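Local coordinates for protein calreticulin, putative (Trypanosoma cruzi, PDB 5HCF) that probably acts as a calcium-binding, lectin-like chaperone of the endoplasmic reticulum, binding both carbohydrate and peptide through its globular domain, at residues N156-F161 with E174-L179; T103-M108 with G128-W133; F33-E38 with K248-D253. All coordinates share one frame; numbering follows the deposited sequence. Where two conformers were deposited one is given.

Interaction 1 (N156-F161 with E174-L179)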
loop_
_atom_site.group_PDB
_atom_site.type_symbol
_atom_site.label_atom_id
_atom_site.label_comp_id
_atom_site.label_asym_id
_atom_site.label_seq_id
_atom_site.Cartn_x
_atom_site.Cartn_y
_atom_site.Cartn_z
ATOM N N ASN A 156 18.405 -3.493 6.010
ATOM C CA ASN A 156 17.447 -2.913 6.948
ATOM C C ASN A 156 17.199 -1.412 6.759
ATOM O O ASN A 156 16.682 -0.750 7.660
ATOM C CB ASN A 156 17.899 -3.178 8.386
ATOM C CG ASN A 156 17.864 -4.647 8.741
ATOM O OD1 ASN A 156 16.956 -5.376 8.338
ATOM N ND2 ASN A 156 18.850 -5.091 9.505
ATOM N N SER A 157 17.572 -0.872 5.602
ATOM C CA SER A 157 17.146 0.477 5.231
ATOM C C SER A 157 15.836 0.402 4.447
ATOM O O SER A 157 15.373 -0.685 4.094
ATOM C CB SER A 157 18.216 1.202 4.407
ATOM O OG SER A 157 18.590 0.470 3.254
ATOM N N TYR A 158 15.219 1.556 4.211
ATOM C CA TYR A 158 13.992 1.621 3.427
ATOM C C TYR A 158 13.876 2.956 2.699
ATOM O O TYR A 158 14.571 3.922 3.022
ATOM C CB TYR A 158 12.768 1.413 4.314
ATOM C CG TYR A 158 12.402 2.635 5.124
ATOM C CD1 TYR A 158 13.095 2.955 6.285
ATOM C CD2 TYR A 158 11.373 3.477 4.721
ATOM C CE1 TYR A 158 12.765 4.074 7.030
ATOM C CE2 TYR A 158 11.039 4.596 5.457
ATOM C CZ TYR A 158 11.738 4.890 6.610
ATOM O OH TYR A 158 11.410 6.006 7.347
ATOM N N GLU A 159 12.998 3.007 1.708
ATOM C CA GLU A 159 12.723 4.256 1.028
ATOM C C GLU A 159 11.290 4.276 0.513
ATOM O O GLU A 159 10.825 3.314 -0.101
ATOM C CB GLU A 159 13.717 4.470 -0.115
ATOM C CG GLU A 159 13.690 5.875 -0.709
ATOM C CD GLU A 159 14.909 6.166 -1.556
ATOM O OE1 GLU A 159 15.703 5.230 -1.795
ATOM O OE2 GLU A 159 15.079 7.330 -1.976
ATOM N N PHE A 160 10.597 5.385 0.760
ATOM C CA PHE A 160 9.208 5.534 0.343
ATOM C C PHE A 160 9.080 6.571 -0.771
ATOM O O PHE A 160 9.556 7.699 -0.643
ATOM C CB PHE A 160 8.330 5.930 1.531
ATOM C CG PHE A 160 6.988 6.467 1.133
ATOM C CD1 PHE A 160 6.084 5.671 0.448
ATOM C CD2 PHE A 160 6.633 7.774 1.427
ATOM C CE1 PHE A 160 4.850 6.165 0.072
ATOM C CE2 PHE A 160 5.398 8.273 1.055
ATOM C CZ PHE A 160 4.508 7.468 0.374
ATOM N N PHE A 161 8.423 6.184 -1.858
ATOM C CA PHE A 161 8.243 7.072 -2.997
ATOM C C PHE A 161 6.778 7.416 -3.185
ATOM O O PHE A 161 5.914 6.540 -3.146
ATOM C CB PHE A 161 8.789 6.427 -4.273
ATOM C CG PHE A 161 10.248 6.093 -4.204
ATOM C CD1 PHE A 161 10.683 4.956 -3.539
ATOM C CD2 PHE A 161 11.187 6.910 -4.814
ATOM C CE1 PHE A 161 12.025 4.650 -3.470
ATOM C CE2 PHE A 161 12.532 6.606 -4.754
ATOM C CZ PHE A 161 12.951 5.475 -4.082
ATOM N N GLU A 174 15.368 2.624 13.336
ATOM C CA GLU A 174 15.255 3.981 13.855
ATOM C C GLU A 174 13.868 4.610 13.643
ATOM O O GLU A 174 13.396 5.371 14.485
ATOM C CB GLU A 174 16.340 4.857 13.220
ATOM C CG GLU A 174 17.774 4.382 13.518
ATOM C CD GLU A 174 18.843 5.223 12.828
ATOM O OE1 GLU A 174 18.529 5.898 11.826
ATOM O OE2 GLU A 174 20.002 5.211 13.285
ATOM N N ASP A 175 13.211 4.292 12.531
ATOM C CA ASP A 175 11.929 4.931 12.206
ATOM C C ASP A 175 10.701 4.100 12.590
ATOM O O ASP A 175 9.567 4.514 12.335
ATOM C CB ASP A 175 11.867 5.264 10.715
ATOM C CG ASP A 175 12.985 6.182 10.280
ATOM O OD1 ASP A 175 13.660 6.754 11.155
ATOM O OD2 ASP A 175 13.194 6.332 9.061
ATOM N N TRP A 176 10.932 2.923 13.174
ATOM C CA TRP A 176 9.880 2.142 13.824
ATOM C C TRP A 176 10.338 1.785 15.233
ATOM O O TRP A 176 11.525 1.864 15.533
ATOM C CB TRP A 176 9.567 0.857 13.050
ATOM C CG TRP A 176 8.733 1.027 11.825
ATOM C CD1 TRP A 176 7.397 0.781 11.708
ATOM C CD2 TRP A 176 9.179 1.448 10.529
ATOM N NE1 TRP A 176 6.979 1.037 10.425
ATOM C CE2 TRP A 176 8.054 1.448 9.682
ATOM C CE3 TRP A 176 10.415 1.833 10.006
ATOM C CZ2 TRP A 176 8.130 1.816 8.340
ATOM C CZ3 TRP A 176 10.488 2.199 8.670
ATOM C CH2 TRP A 176 9.352 2.188 7.855
ATOM N N SER A 177 9.406 1.374 16.088
ATOM C CA SER A 177 9.766 0.819 17.392
ATOM C C SER A 177 9.774 -0.703 17.313
ATOM O O SER A 177 8.797 -1.361 17.671
ATOM C CB SER A 177 8.808 1.288 18.489
ATOM O OG SER A 177 8.770 2.702 18.558
ATOM N N LEU A 178 10.882 -1.251 16.825
ATOM C CA LEU A 178 11.004 -2.687 16.622
ATOM C C LEU A 178 11.822 -3.344 17.714
ATOM O O LEU A 178 11.437 -4.388 18.239
ATOM C CB LEU A 178 11.629 -2.987 15.259
ATOM C CG LEU A 178 10.898 -2.378 14.065
ATOM C CD1 LEU A 178 11.627 -2.659 12.753
ATOM C CD2 LEU A 178 9.467 -2.900 14.022
ATOM N N LEU A 179 12.946 -2.728 18.063
ATOM C CA LEU A 179 13.881 -3.345 18.996
ATOM C C LEU A 179 13.923 -2.624 20.338
ATOM O O LEU A 179 13.360 -1.534 20.493
ATOM C CB LEU A 179 15.277 -3.391 18.376
ATOM C CG LEU A 179 15.395 -4.165 17.060
ATOM C CD1 LEU A 179 16.801 -4.076 16.509
ATOM C CD2 LEU A 179 14.983 -5.625 17.238
#

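Interaction 2 (T103-M108 with G128-W133)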
loop_
_atom_site.group_PDB
_atom_site.type_symbol
_atom_site.label_atom_id
_atom_site.label_comp_id
_atom_site.label_asym_id
_atom_site.label_seq_id
_atom_site.Cartn_x
_atom_site.Cartn_y
_atom_site.Cartn_z
ATOM N N THR A 103 -7.317 -10.186 10.239
ATOM C CA THR A 103 -6.414 -11.110 9.561
ATOM C C THR A 103 -4.964 -10.648 9.676
ATOM O O THR A 103 -4.655 -9.482 9.425
ATOM C CB THR A 103 -6.778 -11.259 8.073
ATOM O OG1 THR A 103 -8.194 -11.435 7.937
ATOM C CG2 THR A 103 -6.048 -12.444 7.457
ATOM N N LYS A 104 -4.079 -11.567 10.049
ATOM C CA LYS A 104 -2.675 -11.232 10.225
ATOM C C LYS A 104 -2.024 -10.846 8.902
ATOM O O LYS A 104 -2.020 -11.625 7.946
ATOM C CB LYS A 104 -1.911 -12.400 10.848
ATOM C CG LYS A 104 -0.396 -12.227 10.801
ATOM C CD LYS A 104 0.333 -13.310 11.582
ATOM C CE LYS A 104 1.844 -13.103 11.526
ATOM N NZ LYS A 104 2.592 -14.114 12.333
ATOM N N TYR A 105 -1.481 -9.634 8.852
ATOM C CA TYR A 105 -0.724 -9.184 7.692
ATOM C C TYR A 105 0.730 -8.973 8.088
ATOM O O TYR A 105 1.049 -8.925 9.273
ATOM C CB TYR A 105 -1.323 -7.895 7.116
ATOM C CG TYR A 105 -1.373 -6.749 8.105
ATOM C CD1 TYR A 105 -2.505 -6.520 8.870
ATOM C CD2 TYR A 105 -0.280 -5.910 8.286
ATOM C CE1 TYR A 105 -2.553 -5.487 9.781
ATOM C CE2 TYR A 105 -0.320 -4.873 9.197
ATOM C CZ TYR A 105 -1.460 -4.668 9.940
ATOM O OH TYR A 105 -1.508 -3.636 10.848
ATOM N N TRP A 106 1.609 -8.872 7.098
ATOM C CA TRP A 106 2.987 -8.478 7.346
ATOM C C TRP A 106 3.136 -6.983 7.115
ATOM O O TRP A 106 3.840 -6.299 7.854
ATOM C CB TRP A 106 3.965 -9.236 6.450
ATOM C CG TRP A 106 5.385 -8.719 6.557
ATOM C CD1 TRP A 106 6.209 -8.802 7.646
ATOM C CD2 TRP A 106 6.135 -8.039 5.541
ATOM N NE1 TRP A 106 7.423 -8.218 7.367
ATOM C CE2 TRP A 106 7.405 -7.743 6.083
ATOM C CE3 TRP A 106 5.859 -7.653 4.225
ATOM C CZ2 TRP A 106 8.396 -7.079 5.354
ATOM C CZ3 TRP A 106 6.844 -6.994 3.502
ATOM C CH2 TRP A 106 8.096 -6.712 4.069
ATOM N N LEU A 107 2.488 -6.490 6.061
ATOM C CA LEU A 107 2.563 -5.080 5.710
ATOM C C LEU A 107 1.195 -4.466 5.412
ATOM O O LEU A 107 0.377 -5.048 4.698
ATOM C CB LEU A 107 3.486 -4.886 4.499
ATOM C CG LEU A 107 3.676 -3.464 3.951
ATOM C CD1 LEU A 107 4.546 -2.609 4.875
ATOM C CD2 LEU A 107 4.252 -3.490 2.537
ATOM N N MET A 108 0.957 -3.292 5.987
ATOM C CA MET A 108 -0.184 -2.464 5.619
ATOM C C MET A 108 0.353 -1.141 5.094
ATOM O O MET A 108 1.000 -0.387 5.827
ATOM C CB MET A 108 -1.121 -2.246 6.804
ATOM C CG MET A 108 -2.261 -1.281 6.521
ATOM S SD MET A 108 -3.511 -1.284 7.824
ATOM C CE MET A 108 -3.931 0.459 7.898
ATOM N N GLY A 128 5.124 -10.183 16.852
ATOM C CA GLY A 128 3.785 -10.305 17.398
ATOM C C GLY A 128 2.949 -9.042 17.527
ATOM O O GLY A 128 1.862 -9.082 18.102
ATOM N N GLU A 129 3.439 -7.919 17.011
ATOM C CA GLU A 129 2.663 -6.684 17.057
ATOM C C GLU A 129 2.764 -5.905 15.755
ATOM O O GLU A 129 3.785 -5.946 15.073
ATOM C CB GLU A 129 3.109 -5.777 18.205
ATOM C CG GLU A 129 2.727 -6.247 19.589
ATOM C CD GLU A 129 3.022 -5.197 20.644
ATOM O OE1 GLU A 129 3.533 -4.115 20.275
ATOM O OE2 GLU A 129 2.729 -5.447 21.835
ATOM N N ASN A 130 1.697 -5.191 15.418
ATOM C CA ASN A 130 1.717 -4.294 14.276
ATOM C C ASN A 130 2.405 -2.996 14.682
ATOM O O ASN A 130 1.978 -2.333 15.624
ATOM C CB ASN A 130 0.295 -4.030 13.776
ATOM C CG ASN A 130 -0.375 -5.286 13.248
ATOM O OD1 ASN A 130 0.297 -6.228 12.822
ATOM N ND2 ASN A 130 -1.704 -5.313 13.285
ATOM N N ARG A 131 3.474 -2.641 13.974
ATOM C CA ARG A 131 4.286 -1.480 14.339
ATOM C C ARG A 131 4.007 -0.337 13.384
ATOM O O ARG A 131 4.295 -0.436 12.193
ATOM C CB ARG A 131 5.779 -1.822 14.317
ATOM C CG ARG A 131 6.140 -3.117 15.020
ATOM C CD ARG A 131 5.947 -3.025 16.521
ATOM N NE ARG A 131 6.054 -4.341 17.146
ATOM C CZ ARG A 131 6.718 -4.585 18.272
ATOM N NH1 ARG A 131 7.350 -3.603 18.900
ATOM N NH2 ARG A 131 6.758 -5.815 18.767
ATOM N N GLU A 132 3.425 0.738 13.901
ATOM C CA GLU A 132 3.136 1.905 13.076
ATOM C C GLU A 132 4.392 2.736 12.798
ATOM O O GLU A 132 5.193 3.003 13.693
ATOM C CB GLU A 132 2.062 2.775 13.737
ATOM C CG GLU A 132 0.700 2.100 13.840
ATOM C CD GLU A 132 -0.371 3.026 14.381
ATOM O OE1 GLU A 132 -1.515 2.970 13.878
ATOM O OE2 GLU A 132 -0.072 3.805 15.312
ATOM N N TRP A 133 4.545 3.135 11.541
ATOM C CA TRP A 133 5.628 4.004 11.102
ATOM C C TRP A 133 5.668 5.300 11.919
ATOM O O TRP A 133 4.654 5.988 12.055
ATOM C CB TRP A 133 5.451 4.311 9.614
ATOM C CG TRP A 133 6.595 5.001 8.939
ATOM C CD1 TRP A 133 7.911 4.967 9.300
ATOM C CD2 TRP A 133 6.524 5.807 7.756
ATOM N NE1 TRP A 133 8.662 5.711 8.419
ATOM C CE2 TRP A 133 7.834 6.234 7.461
ATOM C CE3 TRP A 133 5.477 6.211 6.919
ATOM C CZ2 TRP A 133 8.126 7.044 6.366
ATOM C CZ3 TRP A 133 5.768 7.016 5.832
ATOM C CH2 TRP A 133 7.082 7.424 5.566
#

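Interaction 3 (F33-E38 with K248-D253)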
loop_
_atom_site.group_PDB
_atom_site.type_symbol
_atom_site.label_atom_id
_atom_site.label_comp_id
_atom_site.label_asym_id
_atom_site.label_seq_id
_atom_site.Cartn_x
_atom_site.Cartn_y
_atom_site.Cartn_z
ATOM N N PHE A 33 -13.604 10.646 -14.951
ATOM C CA PHE A 33 -12.643 11.206 -15.895
ATOM C C PHE A 33 -11.372 10.365 -15.888
ATOM O O PHE A 33 -11.036 9.746 -14.881
ATOM C CB PHE A 33 -12.322 12.663 -15.550
ATOM C CG PHE A 33 -11.466 12.820 -14.330
ATOM C CD1 PHE A 33 -12.021 12.752 -13.066
ATOM C CD2 PHE A 33 -10.104 13.036 -14.450
ATOM C CE1 PHE A 33 -11.235 12.891 -11.945
ATOM C CE2 PHE A 33 -9.312 13.178 -13.328
ATOM C CZ PHE A 33 -9.878 13.106 -12.074
ATOM N N TYR A 34 -10.667 10.342 -17.013
ATOM C CA TYR A 34 -9.527 9.446 -17.162
ATOM C C TYR A 34 -8.564 9.910 -18.251
ATOM O O TYR A 34 -8.969 10.553 -19.222
ATOM C CB TYR A 34 -10.019 8.032 -17.475
ATOM C CG TYR A 34 -11.146 8.022 -18.479
ATOM C CD1 TYR A 34 -10.887 8.141 -19.839
ATOM C CD2 TYR A 34 -12.469 7.918 -18.071
ATOM C CE1 TYR A 34 -11.909 8.145 -20.763
ATOM C CE2 TYR A 34 -13.501 7.922 -18.993
ATOM C CZ TYR A 34 -13.213 8.035 -20.337
ATOM O OH TYR A 34 -14.229 8.040 -21.266
ATOM N N ALA A 35 -7.287 9.582 -18.079
ATOM C CA ALA A 35 -6.277 9.854 -19.094
ATOM C C ALA A 35 -6.504 8.993 -20.337
ATOM O O ALA A 35 -6.290 9.437 -21.465
ATOM C CB ALA A 35 -4.881 9.620 -18.532
ATOM N N ASP A 36 -6.951 7.760 -20.123
ATOM C CA ASP A 36 -7.174 6.826 -21.221
ATOM C C ASP A 36 -8.285 5.846 -20.848
ATOM O O ASP A 36 -8.248 5.240 -19.782
ATOM C CB ASP A 36 -5.878 6.085 -21.560
ATOM C CG ASP A 36 -6.030 5.146 -22.742
ATOM O OD1 ASP A 36 -6.663 4.080 -22.588
ATOM O OD2 ASP A 36 -5.509 5.476 -23.829
ATOM N N ALA A 37 -9.267 5.694 -21.732
ATOM C CA ALA A 37 -10.480 4.938 -21.426
ATOM C C ALA A 37 -10.206 3.467 -21.122
ATOM O O ALA A 37 -11.021 2.796 -20.484
ATOM C CB ALA A 37 -11.467 5.057 -22.572
ATOM N N GLU A 38 -9.062 2.966 -21.577
ATOM C CA GLU A 38 -8.701 1.573 -21.334
ATOM C C GLU A 38 -7.549 1.419 -20.338
ATOM O O GLU A 38 -7.630 0.600 -19.421
ATOM C CB GLU A 38 -8.340 0.880 -22.649
ATOM C CG GLU A 38 -9.535 0.620 -23.561
ATOM C CD GLU A 38 -10.555 -0.320 -22.941
ATOM O OE1 GLU A 38 -10.172 -1.115 -22.054
ATOM O OE2 GLU A 38 -11.740 -0.260 -23.336
ATOM N N LYS A 248 0.192 10.903 -16.781
ATOM C CA LYS A 248 0.123 12.133 -15.990
ATOM C C LYS A 248 -0.437 13.303 -16.792
ATOM O O LYS A 248 -1.409 13.944 -16.385
ATOM C CB LYS A 248 1.498 12.492 -15.431
ATOM C CG LYS A 248 1.729 12.020 -14.001
ATOM C CD LYS A 248 3.180 12.200 -13.584
ATOM C CE LYS A 248 3.493 13.660 -13.296
ATOM N NZ LYS A 248 2.956 14.090 -11.973
ATOM N N LYS A 249 0.186 13.587 -17.929
ATOM C CA LYS A 249 -0.186 14.747 -18.721
ATOM C C LYS A 249 -1.626 14.654 -19.206
ATOM O O LYS A 249 -2.360 15.640 -19.169
ATOM C CB LYS A 249 0.768 14.874 -19.911
ATOM C CG LYS A 249 0.598 16.112 -20.766
ATOM C CD LYS A 249 0.748 17.367 -19.937
ATOM C CE LYS A 249 0.855 18.594 -20.831
ATOM N NZ LYS A 249 0.876 19.862 -20.043
ATOM N N ALA A 250 -2.030 13.461 -19.634
ATOM C CA ALA A 250 -3.396 13.220 -20.094
ATOM C C ALA A 250 -4.444 13.351 -18.983
ATOM O O ALA A 250 -5.469 14.014 -19.158
ATOM C CB ALA A 250 -3.494 11.840 -20.731
ATOM N N GLU A 251 -4.188 12.716 -17.843
ATOM C CA GLU A 251 -5.123 12.751 -16.718
ATOM C C GLU A 251 -5.382 14.165 -16.203
ATOM O O GLU A 251 -6.528 14.556 -15.984
ATOM C CB GLU A 251 -4.614 11.872 -15.575
ATOM C CG GLU A 251 -5.633 11.637 -14.476
ATOM C CD GLU A 251 -5.036 10.935 -13.273
ATOM O OE1 GLU A 251 -4.062 11.466 -12.695
ATOM O OE2 GLU A 251 -5.538 9.854 -12.903
ATOM N N ALA A 252 -4.311 14.924 -16.005
ATOM C CA ALA A 252 -4.420 16.299 -15.531
ATOM C C ALA A 252 -5.246 17.163 -16.490
ATOM O O ALA A 252 -6.000 18.033 -16.056
ATOM C CB ALA A 252 -3.035 16.896 -15.332
ATOM N N ASP A 253 -5.101 16.919 -17.789
ATOM C CA ASP A 253 -5.880 17.640 -18.791
ATOM C C ASP A 253 -7.334 17.181 -18.776
ATOM O O ASP A 253 -8.254 17.973 -19.000
ATOM C CB ASP A 253 -5.280 17.454 -20.187
ATOM C CG ASP A 253 -3.935 18.142 -20.341
ATOM O OD1 ASP A 253 -3.560 18.931 -19.446
ATOM O OD2 ASP A 253 -3.252 17.894 -21.357
#

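Interaction 1 (N156-F161 with E174-L179)
The phenolic oxygen of Tyr158 is gripped by two groups: it donates a very short hydrogen bond to Asp175, 2.5 Å from Tyr158 OH to Asp175 OD2, and it is also bonded to the indole NE1 of Trp133. Asp175 comes in at the hydroxyl end of the ring, near the ring plane, with its carboxylate turned 89° to the ring. Asp175 OD2 also lies 3.1 Å from Tyr158 CE1, the ring carbon ortho to the one that bears the hydroxyl. The next residue, Trp176, meets a face of the tyrosine instead. It points its benzene edge there, with CZ3 and CH2 leading, in a T-shaped stack whose six-membered rings are centred 4.8 Å apart with planes at 75°. The closest touch, Trp176 CZ3 to Tyr158 CE1 at 3.4 Å, falls toward the rim of that face. Tyr158 CG sits between its own backbone N and carbonyl carbon (chi1 77°), which swings the ring off the strand toward the end of the short helix. Trp176 is itself fixed by NE1, bonded to Ile122 O, and by stacking on Trp133. The buried tyrosine ring is thus restrained at its edge by Asp175 and over one face by Trp176, and the Trp133 ring meets it as well. This aromatic cluster packs strand 157-162 and the segment after helix 172-175 against strand 117-126, as part of the core between the sheets of the legume-lectin sandwich.

Interaction 2 (T103-M108 with G128-W133)
Tyr105 and Asn130 meet at a slant, the amide lying against the hydroxyl end of the phenol with the two planes only 25° from parallel. The nearest pair is Tyr105 OH to Asn130 ND2 at 3.0 Å, a close polar contact whose angle is too poor for a hydrogen bond. Asn130 CG is almost as near, 3.1 Å from Tyr105 OH, and Asn130 ND2 also lies 3.4 Å from Tyr105 CZ. The ring gets this far because chi1 of Tyr105 is 58°, which carries it over Ile123 of the intervening strand 117-126 toward the outermost strand, 129-132. The hydrogen bond of His125 ND1 to Asn130 OD1 orients the amide, with its nitrogen toward the tyrosine. Just beyond Tyr105 the chain makes a classic beta bulge, in which Trp106 and Leu107 both face Leu90; their side chains pack on Leu69 and Val71 of the other sheet. Tyr105 and Met108 lie on the other side, beside Ile123 and His121, and probably match positions that line the glycan site of mammalian calreticulin. That surface belongs to the seven-stranded sheet, by the same analogy probably the concave, glycan-binding face of the lectin fold.

Interaction 3 (F33-E38 with K248-D253)
Ala35 presses its methyl straight onto the helix: Ala35 CB lies 3.2 Å from Glu251 N and 3.4 Å from Ala250 CB, with Glu251 CB a little further off at 3.7 Å. With no longer side chain between them, the two backbones touch, Ala35 CA to Glu251 CA being 3.9 Å. This is the tight part, a small-residue meeting of a loop with the first turns of helix 248-260. Phe33 packs more loosely. It turns the edge of its ring to the helix, Phe33 CE2 standing 4.1 Å from Glu251 O and 4.2 Å from Glu251 CG. The Glu251 side chain takes CG away from its own backbone nitrogen (chi1 -169°) and is extended beyond CG, leading the buried carboxylate away to Thr145, where OE2 is hydrogen-bonded to OG1. On the solvent side the loop turns away from the helix and is held by its own bonds, starting with an Asx turn in which Asp36 OD1 accepts from Glu38 N at 2.8 Å; Glu38 forms a salt bridge with Lys41. The lysines of the helix, Lys248 and Lys249, likewise point away from the loop. Phe33 continues the packing along the helix onto Ala254, Leu255 and Met258, and so sits between helix 248-260 and its cation-pi partner Lys76 at the end of strand 69-76, on the loop joining strands 26-29 and 42-45.

Interactions 1 and 2 form one neighbourhood, with centres 13 Å apart, joined where strand 129-132 gives way to Trp133. There Trp133 NE1 lies 3.0 Å from Tyr158 OH, Trp133 CD1 packs 3.3 Å from Trp176 CZ2, and Arg131 NH1 reaches Ser177 O at 2.9 Å. The buried core of interaction 1 therefore lies directly beside the edge of the sheet that carries interaction 2 on its probable concave, glycan-binding face. Interaction 3 lies across the chain's centre, its own centre about 34 and 35 Å from those of the other two. It closes a loop of about 210 residues within which both are nested, bringing the C-terminal helix back to the loop between strands 26-29 and 42-45.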